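Pyruvate kinase 1 (Trypanosoma brucei brucei, PDB 4KCV) catalyses the last step of glycolysis, transferring the phosphoryl group of phosphoenolpyruvate to ADP to yield pyruvate and ATP. Local coordinates at residues R23-I28 / C327-G332; G258-R263 / I294-M299. All coordinates share one frame; numbering follows the deposited sequence.

Interaction 1 (R23-I28 / C327-G332); sequences RIVCTI and CVMLSG. With AKG (2-oxoglutaric acid), chain E.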
loop_
_atom_site.group_PDB
_atom_site.type_symbol
_atom_site.label_atom_id
_atom_site.label_comp_id
_atom_site.label_asym_id
_atom_site.label_seq_id
_atom_site.Cartn_x
_atom_site.Cartn_y
_atom_site.Cartn_z
ATOM N N ARG A 23 5.063 24.877 -16.926
ATOM C CA ARG A 23 5.200 26.269 -17.292
ATOM C C ARG A 23 6.660 26.537 -17.580
ATOM O O ARG A 23 7.555 25.887 -17.002
ATOM C CB ARG A 23 4.723 27.178 -16.143
ATOM C CG ARG A 23 3.210 27.140 -15.898
ATOM C CD ARG A 23 2.448 27.510 -17.170
ATOM N NE ARG A 23 1.013 27.240 -17.025
ATOM C CZ ARG A 23 0.355 26.249 -17.633
ATOM N NH1 ARG A 23 0.981 25.430 -18.478
ATOM N NH2 ARG A 23 -0.952 26.107 -17.427
ATOM N N ILE A 24 6.897 27.461 -18.506
ATOM C CA ILE A 24 8.214 27.712 -19.021
ATOM C C ILE A 24 8.629 29.168 -18.752
ATOM O O ILE A 24 7.944 30.119 -19.188
ATOM C CB ILE A 24 8.283 27.396 -20.545
ATOM C CG1 ILE A 24 7.911 25.914 -20.785
ATOM C CG2 ILE A 24 9.682 27.673 -21.079
ATOM C CD1 ILE A 24 7.672 25.564 -22.253
ATOM N N VAL A 25 9.738 29.315 -18.024
ATOM C CA VAL A 25 10.383 30.591 -17.784
ATOM C C VAL A 25 11.512 30.782 -18.801
ATOM O O VAL A 25 12.381 29.911 -18.936
ATOM C CB VAL A 25 11.009 30.610 -16.349
ATOM C CG1 VAL A 25 11.608 31.958 -16.028
ATOM C CG2 VAL A 25 9.961 30.261 -15.308
ATOM N N CYS A 26 11.481 31.904 -19.537
ATOM C CA CYS A 26 12.555 32.265 -20.475
ATOM C C CYS A 26 13.281 33.539 -20.068
ATOM O O CYS A 26 12.643 34.577 -19.792
ATOM C CB CYS A 26 12.002 32.454 -21.894
ATOM S SG CYS A 26 11.014 31.056 -22.446
ATOM N N THR A 27 14.615 33.453 -20.045
ATOM C CA THR A 27 15.488 34.605 -19.880
ATOM C C THR A 27 15.558 35.425 -21.175
ATOM O O THR A 27 15.803 34.890 -22.257
ATOM C CB THR A 27 16.909 34.144 -19.495
ATOM O OG1 THR A 27 16.832 33.274 -18.369
ATOM C CG2 THR A 27 17.847 35.346 -19.167
ATOM N N ILE A 28 15.338 36.724 -21.049
ATOM C CA ILE A 28 15.318 37.611 -22.180
ATOM C C ILE A 28 16.699 38.227 -22.423
ATOM O O ILE A 28 17.433 38.508 -21.486
ATOM C CB ILE A 28 14.277 38.718 -21.980
ATOM C CG1 ILE A 28 12.883 38.112 -21.767
ATOM C CG2 ILE A 28 14.312 39.685 -23.159
ATOM C CD1 ILE A 28 12.561 36.944 -22.691
ATOM N N CYS A 327 7.719 24.526 -12.928
ATOM C CA CYS A 327 8.317 25.225 -14.033
ATOM C C CYS A 327 9.641 24.616 -14.391
ATOM O O CYS A 327 10.398 24.176 -13.514
ATOM C CB CYS A 327 8.546 26.702 -13.695
ATOM S SG CYS A 327 7.063 27.597 -13.198
ATOM N N VAL A 328 10.007 24.796 -15.660
ATOM C CA VAL A 328 11.372 24.665 -16.082
ATOM C C VAL A 328 11.833 25.949 -16.757
ATOM O O VAL A 328 11.018 26.762 -17.196
ATOM C CB VAL A 328 11.525 23.489 -17.050
ATOM C CG1 VAL A 328 11.412 22.166 -16.275
ATOM C CG2 VAL A 328 10.466 23.572 -18.145
ATOM N N MET A 329 13.143 26.128 -16.844
ATOM C CA MET A 329 13.683 27.430 -17.149
ATOM C C MET A 329 14.730 27.332 -18.244
ATOM O O MET A 329 15.452 26.320 -18.369
ATOM C CB MET A 329 14.265 28.097 -15.895
ATOM C CG MET A 329 14.722 29.541 -16.115
ATOM S SD MET A 329 15.047 30.423 -14.572
ATOM C CE MET A 329 16.848 30.459 -14.633
ATOM N N LEU A 330 14.816 28.400 -19.023
ATOM C CA LEU A 330 15.824 28.543 -20.027
ATOM C C LEU A 330 16.605 29.830 -19.722
ATOM O O LEU A 330 16.016 30.847 -19.291
ATOM C CB LEU A 330 15.168 28.601 -21.409
ATOM C CG LEU A 330 14.449 27.296 -21.805
ATOM C CD1 LEU A 330 13.531 27.514 -22.999
ATOM C CD2 LEU A 330 15.487 26.204 -22.102
ATOM N N SER A 331 17.926 29.754 -19.859
ATOM C CA SER A 331 18.790 30.912 -19.658
ATOM C C SER A 331 19.397 31.348 -20.990
ATOM O O SER A 331 18.724 31.994 -21.799
ATOM C CB SER A 331 19.888 30.595 -18.630
ATOM O OG SER A 331 19.300 30.412 -17.340
ATOM N N GLY A 332 20.655 30.991 -21.220
ATOM C CA GLY A 332 21.344 31.404 -22.451
ATOM C C GLY A 332 20.612 30.917 -23.707
ATOM O O GLY A 332 20.659 31.569 -24.748
HETATM C C1 AKG E . 22.203 29.227 -11.410
HETATM O O1 AKG E . 21.852 28.169 -11.966
HETATM O O2 AKG E . 23.255 29.240 -10.731
HETATM C C2 AKG E . 21.319 30.502 -11.506
HETATM O O5 AKG E . 21.665 31.588 -11.003
HETATM C C3 AKG E . 20.098 30.401 -12.434
HETATM C C4 AKG E . 20.393 31.187 -13.725
HETATM C C5 AKG E . 21.323 30.367 -14.635
HETATM O O3 AKG E . 22.477 30.123 -14.219
HETATM O O4 AKG E . 20.866 30.027 -15.737
#
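Residues 23-27 and 327-330 pair as neighbouring parallel strands, the first and last of an eight-stranded barrel, with their axes 4.7 Å apart at closest. Backbone bonds join Val328 N to Arg23 O and Val25 N to Val328 O, both at 3.0 Å, and Leu330 N to Val25 O. At the C-terminal end two donors share Leu330 O: Thr27 N, tilted from the carbonyl plane, and Thr27 OG1, which lies in that plane on a lone pair at 2.7 Å. The Thr27 hydroxyl also bonds Arg50 of the next strand, tying three strands near their ends.

Val25 and Met329 meet inside the barrel. Their side chains cross obliquely, Val25 CB resting 3.9 Å from Met329 CG. With CG anti to the backbone N (chi1 -174°), the Met329 chain passes Val25 CG1 with SD 4.0 Å from it and then bends, bringing CE to 3.7 Å from C4 of the bound 2-oxoglutarate. Toward the N-terminal ends, on the same face, Arg23 CB packs against Cys327 SG at 3.8 Å, while the Arg23 guanidinium turns away to the carbonyls of Arg20 and Val438. The other face carries Ile24, Cys26, Val328 and Leu330; helix 340-356 packs on the last three, and the Ile24 CG2 methyl lies 4.3 Å from Leu330 CD1. Joining strand one to strand eight is the closure of a TIM barrel, with the ligand at the C-terminal strand ends.

Interaction 2 (G258-R263 / I294-M299); sequences GIMVAR and ICATQM. With AKG (2-oxoglutaric acid), chain E.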
loop_
_atom_site.group_PDB
_atom_site.type_symbol
_atom_site.label_atom_id
_atom_site.label_comp_id
_atom_site.label_asym_id
_atom_site.label_seq_id
_atom_site.Cartn_x
_atom_site.Cartn_y
_atom_site.Cartn_z
ATOM N N GLY A 258 8.172 30.648 -3.115
ATOM C CA GLY A 258 8.554 29.645 -4.115
ATOM C C GLY A 258 10.062 29.447 -4.085
ATOM O O GLY A 258 10.773 30.155 -3.361
ATOM N N ILE A 259 10.547 28.473 -4.854
ATOM C CA ILE A 259 11.958 28.108 -4.841
ATOM C C ILE A 259 12.435 27.918 -6.280
ATOM O O ILE A 259 11.666 27.454 -7.148
ATOM C CB ILE A 259 12.178 26.786 -4.064
ATOM C CG1 ILE A 259 11.876 26.977 -2.565
ATOM C CG2 ILE A 259 13.603 26.258 -4.276
ATOM C CD1 ILE A 259 12.779 28.004 -1.866
ATOM N N MET A 260 13.665 28.348 -6.557
ATOM C CA MET A 260 14.352 27.916 -7.772
ATOM C C MET A 260 15.509 27.021 -7.408
ATOM O O MET A 260 16.330 27.375 -6.572
ATOM C CB MET A 260 14.882 29.112 -8.592
ATOM C CG MET A 260 15.541 28.679 -9.909
ATOM S SD MET A 260 16.637 29.928 -10.616
ATOM C CE MET A 260 15.443 31.216 -10.934
ATOM N N VAL A 261 15.592 25.865 -8.049
ATOM C CA VAL A 261 16.746 24.992 -7.869
ATOM C C VAL A 261 17.796 25.456 -8.842
ATOM O O VAL A 261 17.714 25.143 -10.033
ATOM C CB VAL A 261 16.401 23.515 -8.173
ATOM C CG1 VAL A 261 17.643 22.650 -8.049
ATOM C CG2 VAL A 261 15.299 23.014 -7.245
ATOM N N ALA A 262 18.674 26.338 -8.377
ATOM C CA ALA A 262 19.574 27.067 -9.262
ATOM C C ALA A 262 20.823 26.226 -9.490
ATOM O O ALA A 262 21.835 26.409 -8.822
ATOM C CB ALA A 262 19.943 28.418 -8.627
ATOM N N ARG A 263 20.739 25.284 -10.414
ATOM C CA ARG A 263 21.687 24.140 -10.453
ATOM C C ARG A 263 23.105 24.521 -10.882
ATOM O O ARG A 263 24.061 23.810 -10.599
ATOM C CB ARG A 263 21.142 23.045 -11.370
ATOM C CG ARG A 263 19.819 22.478 -10.901
ATOM C CD ARG A 263 19.416 21.283 -11.749
ATOM N NE ARG A 263 19.372 21.614 -13.167
ATOM C CZ ARG A 263 19.046 20.754 -14.123
ATOM N NH1 ARG A 263 18.707 19.504 -13.820
ATOM N NH2 ARG A 263 19.105 21.128 -15.394
ATOM N N ILE A 294 10.856 25.982 -9.418
ATOM C CA ILE A 294 11.428 26.102 -10.765
ATOM C C ILE A 294 12.719 25.314 -10.849
ATOM O O ILE A 294 13.599 25.457 -9.980
ATOM C CB ILE A 294 11.751 27.579 -11.101
ATOM C CG1 ILE A 294 10.495 28.454 -10.888
ATOM C CG2 ILE A 294 12.292 27.689 -12.530
ATOM C CD1 ILE A 294 10.730 29.941 -11.026
ATOM N N CYS A 295 12.836 24.451 -11.852
ATOM C CA CYS A 295 14.122 23.827 -12.138
ATOM C C CYS A 295 14.855 24.626 -13.243
ATOM O O CYS A 295 14.247 25.017 -14.228
ATOM C CB CYS A 295 13.936 22.353 -12.556
ATOM S SG CYS A 295 15.515 21.469 -12.887
ATOM N N ALA A 296 16.133 24.915 -13.025
ATOM C CA ALA A 296 16.894 25.848 -13.884
ATOM C C ALA A 296 18.264 25.271 -14.291
ATOM O O ALA A 296 18.862 24.464 -13.559
ATOM C CB ALA A 296 17.095 27.189 -13.168
ATOM N N THR A 297 18.751 25.726 -15.439
ATOM C CA THR A 297 20.180 25.753 -15.790
ATOM C C THR A 297 20.589 24.623 -16.734
ATOM O O THR A 297 20.598 23.457 -16.346
ATOM C CB THR A 297 21.106 25.784 -14.565
ATOM O OG1 THR A 297 20.766 26.915 -13.760
ATOM C CG2 THR A 297 22.591 25.922 -15.018
ATOM N N GLN A 298 20.923 24.995 -17.971
ATOM C CA GLN A 298 21.479 24.076 -18.982
ATOM C C GLN A 298 20.535 22.940 -19.365
ATOM O O GLN A 298 20.971 21.906 -19.895
ATOM C CB GLN A 298 22.832 23.510 -18.547
ATOM C CG GLN A 298 23.953 24.559 -18.366
ATOM C CD GLN A 298 25.259 23.914 -17.895
ATOM O OE1 GLN A 298 25.252 23.031 -17.044
ATOM N NE2 GLN A 298 26.360 24.267 -18.539
ATOM N N MET A 299 19.242 23.158 -19.188
ATOM C CA MET A 299 18.270 22.104 -19.472
ATOM C C MET A 299 18.258 21.715 -20.943
ATOM O O MET A 299 18.104 20.537 -21.277
ATOM C CB MET A 299 16.872 22.521 -19.001
ATOM C CG MET A 299 16.835 22.875 -17.517
ATOM S SD MET A 299 15.188 22.680 -16.790
ATOM C CE MET A 299 15.148 20.885 -16.668
HETATM C C1 AKG E . 22.203 29.227 -11.410
HETATM O O1 AKG E . 21.852 28.169 -11.966
HETATM O O2 AKG E . 23.255 29.240 -10.731
HETATM C C2 AKG E . 21.319 30.502 -11.506
HETATM O O5 AKG E . 21.665 31.588 -11.003
HETATM C C3 AKG E . 20.098 30.401 -12.434
HETATM C C4 AKG E . 20.393 31.187 -13.725
HETATM C C5 AKG E . 21.323 30.367 -14.635
HETATM O O3 AKG E . 22.477 30.123 -14.219
HETATM O O4 AKG E . 20.866 30.027 -15.737
#
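Met260 and Ile294 sit side by side where strands 258-262 and 293-296, the sixth and seventh of the TIM barrel, run parallel and are joined by a beta-alpha-beta crossover through helices 263-269 and 275-289. This is the tight part. Ile294 N bonds to Ile259 O, and Val261 N meets Ile294 O almost head-on, both at 2.8 Å. CG of Met260, anti to the backbone N (chi1 -177°), lies 4.1 Å from Ile294 CB, and SD reaches Ala296 CB at 3.8 Å before the chain bends.

Toward the C-terminal ends the strands part. The bond from Ala296 N to Val261 O is weak at 3.4 Å, and beyond it the pairing passes to a side chain. Ala262 centres an inverse gamma turn, next to the bound 2-oxoglutarate, and Arg263 then reaches across to residues 296-299. Thr297 OG1 donates to O1 of the ligand, though the modelled 2.4 Å is very short and its exact length doubtful. Gln298, partly exposed, bonds the backbone N of Arg311 of a second subunit.

The guanidinium bridges two successive carbonyls: NE donates to Ala296 O from above the carbonyl plane, and NH2 to Thr297 O at 2.9 Å. NH2 also forms a salt bridge with Asp316, and NH1 bonds Gln279. The bend in the Arg263 chain (chi3 -55°) brings the group alongside the end of strand 293-296, where Cys295 SG lies 3.7 Å above one guanidinium face, offset toward its rim.

Both contacts are buried in the same closed barrel, and interaction 2 is nested within the chain loop that interaction 1 closes. Strands 293-296 and 327-330 are neighbours, so the two pairs of strands make four consecutive staves, joined by a probable hydrogen bond from Cys295 N to Cys327 O. Inside, Met329 of interaction 1 packs on Met260 and Ala296 of interaction 2. Pairing in 23-28/327-332 persists to its end, where a threonine hydroxyl supplements the backbone; in 258-263/294-299 it weakens and an arginine takes over. Both approach the 2-oxoglutarate, but neighbours of another subunit are found only around interaction 2.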